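Local coordinates for cell division protein FtsZ 1 (Methanocaldococcus jannaschii, PDB 2VAP) that binds GTP and, as a tubulin homologue, probably hydrolyses it and polymerises into the contractile Z ring at the future cell division site, at residues V125-G130 against A152-V157; A156-P161 against D185-I190; I69-Q74 against L95-N100; I85-K90 against E113-A118. All coordinates share one frame; numbering follows the deposited sequence.

Contact 1. Residues V125-G130 against A152-V157; sequences VFITCG and ALTVAV. With GDP (guanosine-5'-diphosphate), chain B.
Val125 to Ile127 pair in parallel with Thr154 to Ala156, the two strands of a beta-alpha-beta crossover in the central sheet of the Rossmann-like GTPase domain; helix 135-149, which joins them, packs on one face. The tight part is the backbone. Val155 N meets Val125 O at 3.0 Å, almost straight at 175°, and Ile127 N reaches Val155 O at 2.8 Å in the carbonyl plane, so Val155 is held by both N and O. On the face toward helix 135-149, Ile127 CD1 touches Thr154 CG2 at 3.6 Å, while the hydroxyl of Thr154 is occupied by Ala152 O and Ser147. On the other face, which helix 204-227 covers, Phe126 lies alongside Val155 and Val157: Val155 CB sits over one ring face and Val157 CG2 comes to the ring edge, 4.1 Å from Phe126 CD2. Thr128 holds OG1 anti to its N (chi1 -171°), which lets it donate to Val157 O at 2.8 Å. A valine there, similar in shape but without the hydroxyl, would probably leave Val157 O without this donor. Past this bond the contact with 152-157 thins, Cys129 N lying 3.7 Å from Val157 O; pairing continues with Thr159 of the same strand. Glycine suits position 130 because a CB would point into the ribose O4'; Gly130 O itself comes within 3.2 Å of GDP C5'.

Contact 2. Residues A156-P161 against D185-I190; sequences AVVTLP and DTLVVI. With GDP (guanosine-5'-diphosphate), chain B.
Ala156 CB lies 3.7 Å from Leu187 CD1, a branch that also meets Val158 CG2; the small methyl of alanine suits a place where a long leucine reaches across from the next strand. Further along, Leu160 lies obliquely across Val189, which shares the face of Ala156 and Val158, with Leu160 CG 3.8 Å from Val189 CG2. On the other face Val157 runs alongside Val188, and Val157 CG1 meets Ile190 CD1 at 4.0 Å. Ile190 can extend that far because CG1 lies anti to its carbonyl carbon (chi1 -57°) and the chain continues outstretched. Five backbone bonds fix the parallel register, among them Val158 N to Val188 O at 3.0 Å and Ile190 N to Val158 O at 2.8 Å. Around this shell, helix 167-181, the connection of this beta-alpha-beta unit, covers Val158, Leu160 and Leu187. Helix 204-227 lies on Val157, Thr159 and Ile190, while strand 249-256 of the four-stranded mixed sheet packs on Val188 and Val189. At the far end Pro161 enters the nucleotide pocket, its CA 3.5 Å from GDP O2'. With largely apolar side chains on both faces, burial can supply cohesion, but the directional N-H to O bonds are what set which residue faces which.

Contact 3. Residues I69-Q74 against L95-N100; sequences INTDAQ and LGAGGN
Thr71 OG1 stands between its own backbone N and carbonyl carbon (chi1 52°), a torsion that brings it against the backbone of Gly96, 3.2 Å from Gly96 C, and within 3.7 Å of Ala97 CB. The next residue, Asp72, swings CG anti to its N (chi1 -171°), so that its carboxylate passes beside the Leu95 carbonyl and its CB rests 3.9 Å from Gly96 CA. Glycine suits position 96 because, at its backbone angles, a CB would jam against the carbonyl oxygen of Leu95. Side chains of one segment pack on the backbone of the other, and the polar ends have partners of their own. Thr71 OG1 hydrogen-bonds to Thr135 of the GTP site. Asn70 makes an Asx turn, its OD1 accepting Asp72 N at 2.9 Å from above the amide plane, which fixes the bend after strand 64-70. Asp72 then acts as N-cap of helix 73-77, taking Gln75 N and, weakly, Gln74 N on OD1. In the facing segment a type I' turn runs from Ala97 to Asn100, closed by Asn100 N to Ala97 O at 3.2 Å; Gly98 and Gly99 accept its positive phi angles easily. Asn100 in turn caps helix 101-110 through Lys102 N. Ala97, Gly98 and Gly99 bind GTP, and this glycine-rich loop against the end of a sheet strand corresponds to T3, one of the phosphate-side nucleotide loops of the tubulin/FtsZ family.

Contact 4. Residues I85-K90 against E113-A118; sequences ILIGKK and EEIKAA
Ile85 and Glu114 pass alongside one another, pointing opposite ways. From Ile85 CB, one branch ends at once in CG2, which lies 3.9 Å from Glu114 OE2 and also brushes Glu114 CB. The other goes through CG1, anti to the carbonyl carbon (chi1 -54°), to CD1, and this methyl does most of the touching: it sits 3.6 Å from Glu114 O, 4.0 Å from Ile115 CA and 3.8 Å from Ala118 CB. Here strand 83-86, an outermost strand of the parallel sheet of the GTPase domain, is covered by helix 112-119; the small Ala118 lets the isoleucine reach the helix backbone. Shortening Ile85 to an alanine removes CD1 and would probably leave a gap against Ala118 and the Glu114 carbonyl, depriving the helix of its main apolar contact with this strand. Next to it, Ile87 CG2 meets Ile115 CD1 at 4.1 Å, and Ile115 also packs on Ile146 of helix 135-149. On the solvent side the Glu114 carboxylate, although poorly ordered, accepts from a water at 2.7 Å on OE2; the same water donates to Leu86 O.

How the contacts relate
Following the chain, contact 3 opens at 69-74 and contact 4 at 85-90; contact 3 closes at 95-100 before contact 4 closes at 113-118, so these two loops cross. They also meet in space, since strands 64-70 and 83-86 are sheet neighbours and Asn70 pairs by backbone with Ile85 and Ile87. Helix 112-119 then leads into strand 124-130, where contact 1 opens. It closes on strand 153-160, and there contact 2 begins, sharing Ala156 and Val157, to close at 185-190. The serial crossovers of contacts 1 and 2 thus build one half of the sheet, touching GDP, while contact 3 sets a nucleotide loop beside the end of strand 64-70 and contact 4 a helix on the edge strand 83-86.

Contact 1. Residues V125-G130 against A152-V157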
loop_
_atom_site.group_PDB
_atom_site.type_symbol
_atom_site.label_atom_id
_atom_site.label_comp_id
_atom_site.label_asym_id
_atom_site.label_seq_id
_atom_site.Cartn_x
_atom_site.Cartn_y
_atom_site.Cartn_z
ATOM N N VAL A 125 -0.644 10.538 -1.883
ATOM C CA VAL A 125 -1.918 9.919 -1.513
ATOM C C VAL A 125 -1.874 8.413 -1.759
ATOM O O VAL A 125 -1.562 7.962 -2.864
ATOM C CB VAL A 125 -3.125 10.547 -2.270
ATOM C CG1 VAL A 125 -4.429 9.831 -1.907
ATOM C CG2 VAL A 125 -3.245 12.034 -1.971
ATOM N N PHE A 126 -2.172 7.647 -0.712
ATOM C CA PHE A 126 -2.349 6.204 -0.826
ATOM C C PHE A 126 -3.833 5.892 -0.978
ATOM O O PHE A 126 -4.657 6.371 -0.197
ATOM C CB PHE A 126 -1.796 5.489 0.411
ATOM C CG PHE A 126 -0.295 5.427 0.463
ATOM C CD1 PHE A 126 0.446 6.506 0.936
ATOM C CD2 PHE A 126 0.377 4.277 0.059
ATOM C CE1 PHE A 126 1.835 6.446 0.989
ATOM C CE2 PHE A 126 1.768 4.207 0.112
ATOM C CZ PHE A 126 2.496 5.293 0.579
ATOM N N ILE A 127 -4.169 5.104 -1.995
ATOM C CA ILE A 127 -5.539 4.631 -2.185
ATOM C C ILE A 127 -5.558 3.122 -1.968
ATOM O O ILE A 127 -4.869 2.378 -2.670
ATOM C CB ILE A 127 -6.104 4.978 -3.593
ATOM C CG1 ILE A 127 -6.075 6.488 -3.844
ATOM C CG2 ILE A 127 -7.534 4.462 -3.748
ATOM C CD1 ILE A 127 -4.853 6.970 -4.592
ATOM N N THR A 128 -6.342 2.678 -0.991
ATOM C CA THR A 128 -6.388 1.257 -0.647
ATOM C C THR A 128 -7.810 0.698 -0.596
ATOM O O THR A 128 -8.740 1.361 -0.133
ATOM C CB THR A 128 -5.610 0.947 0.667
ATOM O OG1 THR A 128 -5.511 -0.472 0.847
ATOM C CG2 THR A 128 -6.283 1.575 1.894
ATOM N N CYS A 129 -7.960 -0.525 -1.099
ATOM C CA CYS A 129 -9.235 -1.231 -1.095
ATOM C C CYS A 129 -9.036 -2.686 -1.494
ATOM O O CYS A 129 -7.970 -3.068 -1.982
ATOM C CB CYS A 129 -10.231 -0.567 -2.057
ATOM S SG CYS A 129 -9.856 -0.790 -3.810
ATOM N N GLY A 130 -10.066 -3.494 -1.270
ATOM C CA GLY A 130 -10.140 -4.818 -1.863
ATOM C C GLY A 130 -10.913 -4.696 -3.160
ATOM O O GLY A 130 -12.087 -4.324 -3.149
ATOM N N ALA A 152 -0.466 15.315 -6.477
ATOM C CA ALA A 152 0.093 14.392 -5.491
ATOM C C ALA A 152 0.702 13.154 -6.144
ATOM O O ALA A 152 0.245 12.708 -7.201
ATOM C CB ALA A 152 -0.975 13.987 -4.481
ATOM N N LEU A 153 1.745 12.615 -5.512
ATOM C CA LEU A 153 2.261 11.298 -5.868
ATOM C C LEU A 153 1.183 10.283 -5.504
ATOM O O LEU A 153 0.830 10.134 -4.333
ATOM C CB LEU A 153 3.571 11.001 -5.128
ATOM C CG LEU A 153 4.219 9.617 -5.283
ATOM C CD1 LEU A 153 4.598 9.310 -6.731
ATOM C CD2 LEU A 153 5.440 9.504 -4.380
ATOM N N THR A 154 0.656 9.607 -6.521
ATOM C CA THR A 154 -0.544 8.788 -6.372
ATOM C C THR A 154 -0.214 7.297 -6.398
ATOM O O THR A 154 0.178 6.750 -7.432
ATOM C CB THR A 154 -1.579 9.146 -7.465
ATOM O OG1 THR A 154 -1.819 10.558 -7.441
ATOM C CG2 THR A 154 -2.893 8.412 -7.251
ATOM N N VAL A 155 -0.378 6.650 -5.246
ATOM C CA VAL A 155 -0.030 5.237 -5.090
ATOM C C VAL A 155 -1.243 4.432 -4.633
ATOM O O VAL A 155 -1.876 4.767 -3.633
ATOM C CB VAL A 155 1.140 5.045 -4.084
ATOM C CG1 VAL A 155 1.452 3.564 -3.876
ATOM C CG2 VAL A 155 2.388 5.787 -4.557
ATOM N N ALA A 156 -1.564 3.378 -5.375
ATOM C CA ALA A 156 -2.626 2.464 -4.972
ATOM C C ALA A 156 -2.029 1.196 -4.378
ATOM O O ALA A 156 -1.041 0.669 -4.888
ATOM C CB ALA A 156 -3.527 2.133 -6.150
ATOM N N VAL A 157 -2.621 0.734 -3.280
ATOM C CA VAL A 157 -2.262 -0.549 -2.680
ATOM C C VAL A 157 -3.554 -1.344 -2.559
ATOM O O VAL A 157 -4.378 -1.083 -1.679
ATOM C CB VAL A 157 -1.579 -0.396 -1.297
ATOM C CG1 VAL A 157 -1.156 -1.760 -0.754
ATOM C CG2 VAL A 157 -0.370 0.532 -1.384
HETATM P PB GDP B . -17.148 -3.174 -1.400
HETATM O O1B GDP B . -18.355 -3.136 -2.307
HETATM O O2B GDP B . -17.511 -2.593 -0.054
HETATM O O3B GDP B . -16.033 -2.371 -2.024
HETATM O O3A GDP B . -16.703 -4.713 -1.245
HETATM P PA GDP B . -15.753 -5.262 -0.065
HETATM O O1A GDP B . -14.712 -4.249 0.343
HETATM O O2A GDP B . -16.568 -5.729 1.118
HETATM O "O5'" GDP B . -15.051 -6.527 -0.764
HETATM C "C5'" GDP B . -14.299 -6.358 -1.961
HETATM C "C4'" GDP B . -13.164 -7.368 -1.987
HETATM O "O4'" GDP B . -12.339 -7.207 -0.829
HETATM C "C3'" GDP B . -13.683 -8.795 -1.947
HETATM O "O3'" GDP B . -13.834 -9.334 -3.264
HETATM C "C2'" GDP B . -12.655 -9.542 -1.121
HETATM O "O2'" GDP B . -11.641 -10.093 -1.964
HETATM C "C1'" GDP B . -12.024 -8.474 -0.245
HETATM N N9 GDP B . -12.531 -8.526 1.154
HETATM C C8 GDP B . -13.800 -8.724 1.571
HETATM N N7 GDP B . -13.883 -8.700 2.928
HETATM C C5 GDP B . -12.642 -8.477 3.401
HETATM C C6 GDP B . -12.006 -8.330 4.735
HETATM O O6 GDP B . -12.682 -8.414 5.783
HETATM N N1 GDP B . -10.681 -8.104 4.783
HETATM C C2 GDP B . -9.923 -8.007 3.670
HETATM N N2 GDP B . -8.593 -7.777 3.791
HETATM N N3 GDP B . -10.441 -8.131 2.421
HETATM C C4 GDP B . -11.762 -8.361 2.229
#

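Contact 2. Residues A156-P161 against D185-I190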
loop_
_atom_site.group_PDB
_atom_site.type_symbol
_atom_site.label_atom_id
_atom_site.label_comp_id
_atom_site.label_asym_id
_atom_site.label_seq_id
_atom_site.Cartn_x
_atom_site.Cartn_y
_atom_site.Cartn_z
ATOM N N ALA A 156 -1.564 3.378 -5.375
ATOM C CA ALA A 156 -2.626 2.464 -4.972
ATOM C C ALA A 156 -2.029 1.196 -4.378
ATOM O O ALA A 156 -1.041 0.669 -4.888
ATOM C CB ALA A 156 -3.527 2.133 -6.150
ATOM N N VAL A 157 -2.621 0.734 -3.280
ATOM C CA VAL A 157 -2.262 -0.549 -2.680
ATOM C C VAL A 157 -3.554 -1.344 -2.559
ATOM O O VAL A 157 -4.378 -1.083 -1.679
ATOM C CB VAL A 157 -1.579 -0.396 -1.297
ATOM C CG1 VAL A 157 -1.156 -1.760 -0.754
ATOM C CG2 VAL A 157 -0.370 0.532 -1.384
ATOM N N VAL A 158 -3.733 -2.297 -3.467
ATOM C CA VAL A 158 -5.009 -2.995 -3.611
ATOM C C VAL A 158 -4.838 -4.509 -3.667
ATOM O O VAL A 158 -3.781 -5.010 -4.058
ATOM C CB VAL A 158 -5.787 -2.518 -4.874
ATOM C CG1 VAL A 158 -6.233 -1.067 -4.724
ATOM C CG2 VAL A 158 -4.947 -2.698 -6.142
ATOM N N THR A 159 -5.886 -5.228 -3.274
ATOM C CA THR A 159 -5.901 -6.682 -3.388
ATOM C C THR A 159 -6.797 -7.149 -4.528
ATOM O O THR A 159 -7.773 -6.481 -4.880
ATOM C CB THR A 159 -6.370 -7.378 -2.087
ATOM O OG1 THR A 159 -7.714 -6.984 -1.783
ATOM C CG2 THR A 159 -5.456 -7.030 -0.922
ATOM N N LEU A 160 -6.445 -8.294 -5.103
ATOM C CA LEU A 160 -7.331 -9.014 -6.007
ATOM C C LEU A 160 -7.971 -10.156 -5.218
ATOM O O LEU A 160 -7.332 -10.714 -4.327
ATOM C CB LEU A 160 -6.559 -9.554 -7.215
ATOM C CG LEU A 160 -5.964 -8.540 -8.199
ATOM C CD1 LEU A 160 -5.105 -9.256 -9.225
ATOM C CD2 LEU A 160 -7.042 -7.706 -8.888
ATOM N N PRO A 161 -9.234 -10.501 -5.534
ATOM C CA PRO A 161 -9.980 -11.484 -4.741
ATOM C C PRO A 161 -9.428 -12.910 -4.820
ATOM O O PRO A 161 -8.666 -13.235 -5.734
ATOM C CB PRO A 161 -11.385 -11.430 -5.354
ATOM C CG PRO A 161 -11.178 -10.949 -6.737
ATOM C CD PRO A 161 -10.039 -9.982 -6.655
ATOM N N ASP A 185 0.568 6.520 -10.202
ATOM C CA ASP A 185 1.999 6.609 -10.468
ATOM C C ASP A 185 2.659 5.261 -10.182
ATOM O O ASP A 185 3.516 4.805 -10.941
ATOM C CB ASP A 185 2.623 7.726 -9.629
ATOM C CG ASP A 185 2.099 9.102 -10.010
ATOM O OD1 ASP A 185 2.021 9.398 -11.222
ATOM O OD2 ASP A 185 1.764 9.888 -9.099
ATOM N N THR A 186 2.247 4.637 -9.079
ATOM C CA THR A 186 2.600 3.254 -8.769
ATOM C C THR A 186 1.334 2.516 -8.346
ATOM O O THR A 186 0.553 3.018 -7.533
ATOM C CB THR A 186 3.672 3.163 -7.657
ATOM O OG1 THR A 186 4.859 3.837 -8.083
ATOM C CG2 THR A 186 4.023 1.710 -7.346
ATOM N N LEU A 187 1.134 1.333 -8.921
ATOM C CA LEU A 187 -0.002 0.483 -8.595
ATOM C C LEU A 187 0.498 -0.808 -7.947
ATOM O O LEU A 187 0.972 -1.720 -8.631
ATOM C CB LEU A 187 -0.835 0.201 -9.855
ATOM C CG LEU A 187 -2.016 -0.781 -9.835
ATOM C CD1 LEU A 187 -3.053 -0.430 -8.776
ATOM C CD2 LEU A 187 -2.662 -0.842 -11.213
ATOM N N VAL A 188 0.411 -0.859 -6.621
ATOM C CA VAL A 188 0.835 -2.030 -5.863
ATOM C C VAL A 188 -0.333 -3.006 -5.779
ATOM O O VAL A 188 -1.374 -2.691 -5.197
ATOM C CB VAL A 188 1.323 -1.657 -4.438
ATOM C CG1 VAL A 188 1.850 -2.884 -3.718
ATOM C CG2 VAL A 188 2.396 -0.571 -4.493
ATOM N N VAL A 189 -0.154 -4.183 -6.373
ATOM C CA VAL A 189 -1.206 -5.197 -6.416
ATOM C C VAL A 189 -0.838 -6.429 -5.583
ATOM O O VAL A 189 0.250 -6.992 -5.728
ATOM C CB VAL A 189 -1.591 -5.574 -7.885
ATOM C CG1 VAL A 189 -0.408 -6.176 -8.647
ATOM C CG2 VAL A 189 -2.800 -6.506 -7.915
ATOM N N ILE A 190 -1.754 -6.821 -4.700
ATOM C CA ILE A 190 -1.582 -7.996 -3.851
ATOM C C ILE A 190 -2.631 -9.047 -4.222
ATOM O O ILE A 190 -3.819 -8.852 -3.968
ATOM C CB ILE A 190 -1.703 -7.638 -2.344
ATOM C CG1 ILE A 190 -0.692 -6.550 -1.962
ATOM C CG2 ILE A 190 -1.521 -8.886 -1.472
ATOM C CD1 ILE A 190 -1.043 -5.796 -0.686
HETATM P PB GDP B . -17.148 -3.174 -1.400
HETATM O O1B GDP B . -18.355 -3.136 -2.307
HETATM O O2B GDP B . -17.511 -2.593 -0.054
HETATM O O3B GDP B . -16.033 -2.371 -2.024
HETATM O O3A GDP B . -16.703 -4.713 -1.245
HETATM P PA GDP B . -15.753 -5.262 -0.065
HETATM O O1A GDP B . -14.712 -4.249 0.343
HETATM O O2A GDP B . -16.568 -5.729 1.118
HETATM O "O5'" GDP B . -15.051 -6.527 -0.764
HETATM C "C5'" GDP B . -14.299 -6.358 -1.961
HETATM C "C4'" GDP B . -13.164 -7.368 -1.987
HETATM O "O4'" GDP B . -12.339 -7.207 -0.829
HETATM C "C3'" GDP B . -13.683 -8.795 -1.947
HETATM O "O3'" GDP B . -13.834 -9.334 -3.264
HETATM C "C2'" GDP B . -12.655 -9.542 -1.121
HETATM O "O2'" GDP B . -11.641 -10.093 -1.964
HETATM C "C1'" GDP B . -12.024 -8.474 -0.245
HETATM N N9 GDP B . -12.531 -8.526 1.154
HETATM C C8 GDP B . -13.800 -8.724 1.571
HETATM N N7 GDP B . -13.883 -8.700 2.928
HETATM C C5 GDP B . -12.642 -8.477 3.401
HETATM C C6 GDP B . -12.006 -8.330 4.735
HETATM O O6 GDP B . -12.682 -8.414 5.783
HETATM N N1 GDP B . -10.681 -8.104 4.783
HETATM C C2 GDP B . -9.923 -8.007 3.670
HETATM N N2 GDP B . -8.593 -7.777 3.791
HETATM N N3 GDP B . -10.441 -8.131 2.421
HETATM C C4 GDP B . -11.762 -8.361 2.229
#

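Contact 3. Residues I69-Q74 against L95-N100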
loop_
_atom_site.group_PDB
_atom_site.type_symbol
_atom_site.label_atom_id
_atom_site.label_comp_id
_atom_site.label_asym_id
_atom_site.label_seq_id
_atom_site.Cartn_x
_atom_site.Cartn_y
_atom_site.Cartn_z
ATOM N N ILE A 69 -13.854 6.260 2.969
ATOM C CA ILE A 69 -15.014 6.553 2.128
ATOM C C ILE A 69 -15.823 5.288 1.851
ATOM O O ILE A 69 -15.263 4.197 1.698
ATOM C CB ILE A 69 -14.643 7.290 0.802
ATOM C CG1 ILE A 69 -13.975 6.348 -0.205
ATOM C CG2 ILE A 69 -13.777 8.530 1.083
ATOM C CD1 ILE A 69 -14.041 6.840 -1.645
ATOM N N ASN A 70 -17.144 5.441 1.805
ATOM C CA ASN A 70 -18.040 4.314 1.569
ATOM C C ASN A 70 -19.415 4.783 1.123
ATOM O O ASN A 70 -19.831 5.901 1.435
ATOM C CB ASN A 70 -18.176 3.459 2.835
ATOM C CG ASN A 70 -18.422 1.986 2.534
ATOM O OD1 ASN A 70 -19.095 1.629 1.564
ATOM N ND2 ASN A 70 -17.876 1.120 3.378
ATOM N N THR A 71 -20.103 3.922 0.380
ATOM C CA THR A 71 -21.506 4.127 0.033
ATOM C C THR A 71 -22.390 3.567 1.143
ATOM O O THR A 71 -23.545 3.966 1.287
ATOM C CB THR A 71 -21.876 3.403 -1.275
ATOM O OG1 THR A 71 -21.465 2.033 -1.193
ATOM C CG2 THR A 71 -21.201 4.055 -2.466
ATOM N N ASP A 72 -21.832 2.639 1.919
ATOM C CA ASP A 72 -22.548 1.966 3.001
ATOM C C ASP A 72 -22.345 2.709 4.321
ATOM O O ASP A 72 -21.240 2.731 4.870
ATOM C CB ASP A 72 -22.072 0.509 3.110
ATOM C CG ASP A 72 -22.911 -0.324 4.072
ATOM O OD1 ASP A 72 -23.272 0.176 5.156
ATOM O OD2 ASP A 72 -23.192 -1.497 3.748
ATOM N N ALA A 73 -23.424 3.308 4.824
ATOM C CA ALA A 73 -23.387 4.107 6.052
ATOM C C ALA A 73 -23.177 3.273 7.318
ATOM O O ALA A 73 -22.642 3.774 8.311
ATOM C CB ALA A 73 -24.651 4.951 6.174
ATOM N N GLN A 74 -23.604 2.013 7.280
ATOM C CA GLN A 74 -23.440 1.104 8.416
ATOM C C GLN A 74 -21.970 0.749 8.609
ATOM O O GLN A 74 -21.468 0.748 9.734
ATOM C CB GLN A 74 -24.276 -0.169 8.237
ATOM C CG GLN A 74 -25.727 0.060 7.800
ATOM C CD GLN A 74 -26.500 0.982 8.732
ATOM O OE1 GLN A 74 -27.191 1.895 8.282
ATOM N NE2 GLN A 74 -26.384 0.748 10.034
ATOM N N LEU A 95 -27.033 3.220 1.627
ATOM C CA LEU A 95 -27.358 1.789 1.581
ATOM C C LEU A 95 -26.173 0.894 1.223
ATOM O O LEU A 95 -26.044 -0.214 1.750
ATOM C CB LEU A 95 -28.515 1.526 0.610
ATOM C CG LEU A 95 -29.916 1.947 1.060
ATOM C CD1 LEU A 95 -30.871 1.994 -0.120
ATOM C CD2 LEU A 95 -30.442 1.013 2.128
ATOM N N GLY A 96 -25.319 1.376 0.324
ATOM C CA GLY A 96 -24.211 0.582 -0.207
ATOM C C GLY A 96 -24.220 0.568 -1.725
ATOM O O GLY A 96 -24.868 1.407 -2.354
ATOM N N ALA A 97 -23.506 -0.386 -2.318
ATOM C CA ALA A 97 -23.405 -0.481 -3.776
ATOM C C ALA A 97 -23.763 -1.869 -4.315
ATOM O O ALA A 97 -23.868 -2.061 -5.530
ATOM C CB ALA A 97 -22.010 -0.064 -4.243
ATOM N N GLY A 98 -23.939 -2.827 -3.406
ATOM C CA GLY A 98 -24.348 -4.191 -3.752
ATOM C C GLY A 98 -23.441 -4.934 -4.718
ATOM O O GLY A 98 -23.908 -5.769 -5.496
ATOM N N GLY A 99 -22.147 -4.625 -4.672
ATOM C CA GLY A 99 -21.158 -5.292 -5.516
ATOM C C GLY A 99 -21.063 -4.778 -6.944
ATOM O O GLY A 99 -20.346 -5.354 -7.762
ATOM N N ASN A 100 -21.778 -3.694 -7.244
ATOM C CA ASN A 100 -21.766 -3.097 -8.579
ATOM C C ASN A 100 -20.777 -1.930 -8.663
ATOM O O ASN A 100 -21.011 -0.876 -8.067
ATOM C CB ASN A 100 -23.177 -2.638 -8.977
ATOM C CG ASN A 100 -23.303 -2.307 -10.464
ATOM O OD1 ASN A 100 -22.314 -2.043 -11.152
ATOM N ND2 ASN A 100 -24.534 -2.319 -10.962
#

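Contact 4. Residues I85-K90 against E113-A118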
loop_
_atom_site.group_PDB
_atom_site.type_symbol
_atom_site.label_atom_id
_atom_site.label_comp_id
_atom_site.label_asym_id
_atom_site.label_seq_id
_atom_site.Cartn_x
_atom_site.Cartn_y
_atom_site.Cartn_z
ATOM N N ILE A 85 -16.145 10.070 4.767
ATOM C CA ILE A 85 -16.988 10.615 3.703
ATOM C C ILE A 85 -17.979 9.561 3.220
ATOM O O ILE A 85 -17.584 8.508 2.710
ATOM C CB ILE A 85 -16.161 11.137 2.493
ATOM C CG1 ILE A 85 -15.105 12.155 2.940
ATOM C CG2 ILE A 85 -17.081 11.753 1.435
ATOM C CD1 ILE A 85 -14.024 12.428 1.902
ATOM N N LEU A 86 -19.267 9.849 3.388
ATOM C CA LEU A 86 -20.312 9.021 2.803
ATOM C C LEU A 86 -20.540 9.472 1.368
ATOM O O LEU A 86 -21.096 10.545 1.123
ATOM C CB LEU A 86 -21.610 9.110 3.614
ATOM C CG LEU A 86 -22.751 8.191 3.169
ATOM C CD1 LEU A 86 -22.464 6.731 3.516
ATOM C CD2 LEU A 86 -24.055 8.640 3.793
ATOM N N ILE A 87 -20.088 8.654 0.422
ATOM C CA ILE A 87 -20.207 8.986 -0.997
ATOM C C ILE A 87 -21.555 8.547 -1.573
ATOM O O ILE A 87 -22.134 7.549 -1.136
ATOM C CB ILE A 87 -19.020 8.434 -1.841
ATOM C CG1 ILE A 87 -18.908 6.909 -1.718
ATOM C CG2 ILE A 87 -17.711 9.115 -1.427
ATOM C CD1 ILE A 87 -18.038 6.253 -2.785
ATOM N N GLY A 88 -22.050 9.315 -2.541
ATOM C CA GLY A 88 -23.330 9.036 -3.193
ATOM C C GLY A 88 -24.535 9.184 -2.283
ATOM O O GLY A 88 -25.435 8.340 -2.297
ATOM N N LYS A 89 -24.548 10.258 -1.495
ATOM C CA LYS A 89 -25.653 10.559 -0.579
ATOM C C LYS A 89 -26.984 10.716 -1.312
ATOM O O LYS A 89 -28.031 10.307 -0.806
ATOM C CB LYS A 89 -25.360 11.829 0.225
ATOM C CG LYS A 89 -24.332 11.660 1.331
ATOM C CD LYS A 89 -24.107 12.972 2.064
ATOM C CE LYS A 89 -23.186 12.786 3.255
ATOM N NZ LYS A 89 -22.938 14.070 3.967
ATOM N N LYS A 90 -26.925 11.305 -2.504
ATOM C CA LYS A 90 -28.110 11.535 -3.332
ATOM C C LYS A 90 -28.364 10.378 -4.304
ATOM O O LYS A 90 -29.324 10.410 -5.080
ATOM C CB LYS A 90 -27.969 12.853 -4.104
ATOM C CG LYS A 90 -27.802 14.088 -3.225
ATOM C CD LYS A 90 -27.480 15.319 -4.060
ATOM C CE LYS A 90 -27.113 16.513 -3.188
ATOM N NZ LYS A 90 -28.274 17.044 -2.419
ATOM N N GLU A 113 -15.957 16.608 -4.997
ATOM C CA GLU A 113 -15.511 17.822 -4.308
ATOM C C GLU A 113 -15.177 17.580 -2.835
ATOM O O GLU A 113 -14.237 18.178 -2.305
ATOM C CB GLU A 113 -16.550 18.942 -4.445
ATOM C CG GLU A 113 -16.698 19.499 -5.863
ATOM C CD GLU A 113 -15.448 20.211 -6.367
ATOM O OE1 GLU A 113 -14.805 20.940 -5.582
ATOM O OE2 GLU A 113 -15.114 20.045 -7.560
ATOM N N GLU A 114 -15.943 16.706 -2.183
ATOM C CA GLU A 114 -15.684 16.336 -0.789
ATOM C C GLU A 114 -14.423 15.481 -0.660
ATOM O O GLU A 114 -13.656 15.641 0.294
ATOM C CB GLU A 114 -16.887 15.613 -0.175
ATOM C CG GLU A 114 -18.056 16.531 0.166
ATOM C CD GLU A 114 -19.110 15.857 1.027
ATOM O OE1 GLU A 114 -20.305 15.942 0.675
ATOM O OE2 GLU A 114 -18.747 15.242 2.054
ATOM N N ILE A 115 -14.220 14.579 -1.619
ATOM C CA ILE A 115 -13.003 13.765 -1.679
ATOM C C ILE A 115 -11.779 14.664 -1.896
ATOM O O ILE A 115 -10.776 14.530 -1.192
ATOM C CB ILE A 115 -13.087 12.662 -2.776
ATOM C CG1 ILE A 115 -14.217 11.675 -2.458
ATOM C CG2 ILE A 115 -11.753 11.917 -2.907
ATOM C CD1 ILE A 115 -14.630 10.786 -3.626
ATOM N N LYS A 116 -11.886 15.586 -2.852
ATOM C CA LYS A 116 -10.814 16.539 -3.156
ATOM C C LYS A 116 -10.425 17.374 -1.935
ATOM O O LYS A 116 -9.237 17.558 -1.658
ATOM C CB LYS A 116 -11.218 17.453 -4.319
ATOM C CG LYS A 116 -10.109 18.377 -4.813
ATOM C CD LYS A 116 -10.626 19.348 -5.861
ATOM C CE LYS A 116 -9.576 20.390 -6.212
ATOM N NZ LYS A 116 -10.078 21.372 -7.211
ATOM N N ALA A 117 -11.429 17.863 -1.209
ATOM C CA ALA A 117 -11.213 18.690 -0.021
ATOM C C ALA A 117 -10.472 17.947 1.091
ATOM O O ALA A 117 -9.682 18.545 1.823
ATOM C CB ALA A 117 -12.540 19.235 0.495
ATOM N N ALA A 118 -10.725 16.644 1.203
ATOM C CA ALA A 118 -10.122 15.812 2.245
ATOM C C ALA A 118 -8.657 15.472 1.969
ATOM O O ALA A 118 -7.895 15.194 2.900
ATOM C CB ALA A 118 -10.931 14.538 2.439
HETATM O O HOH W 1 -20.225 12.978 1.784
#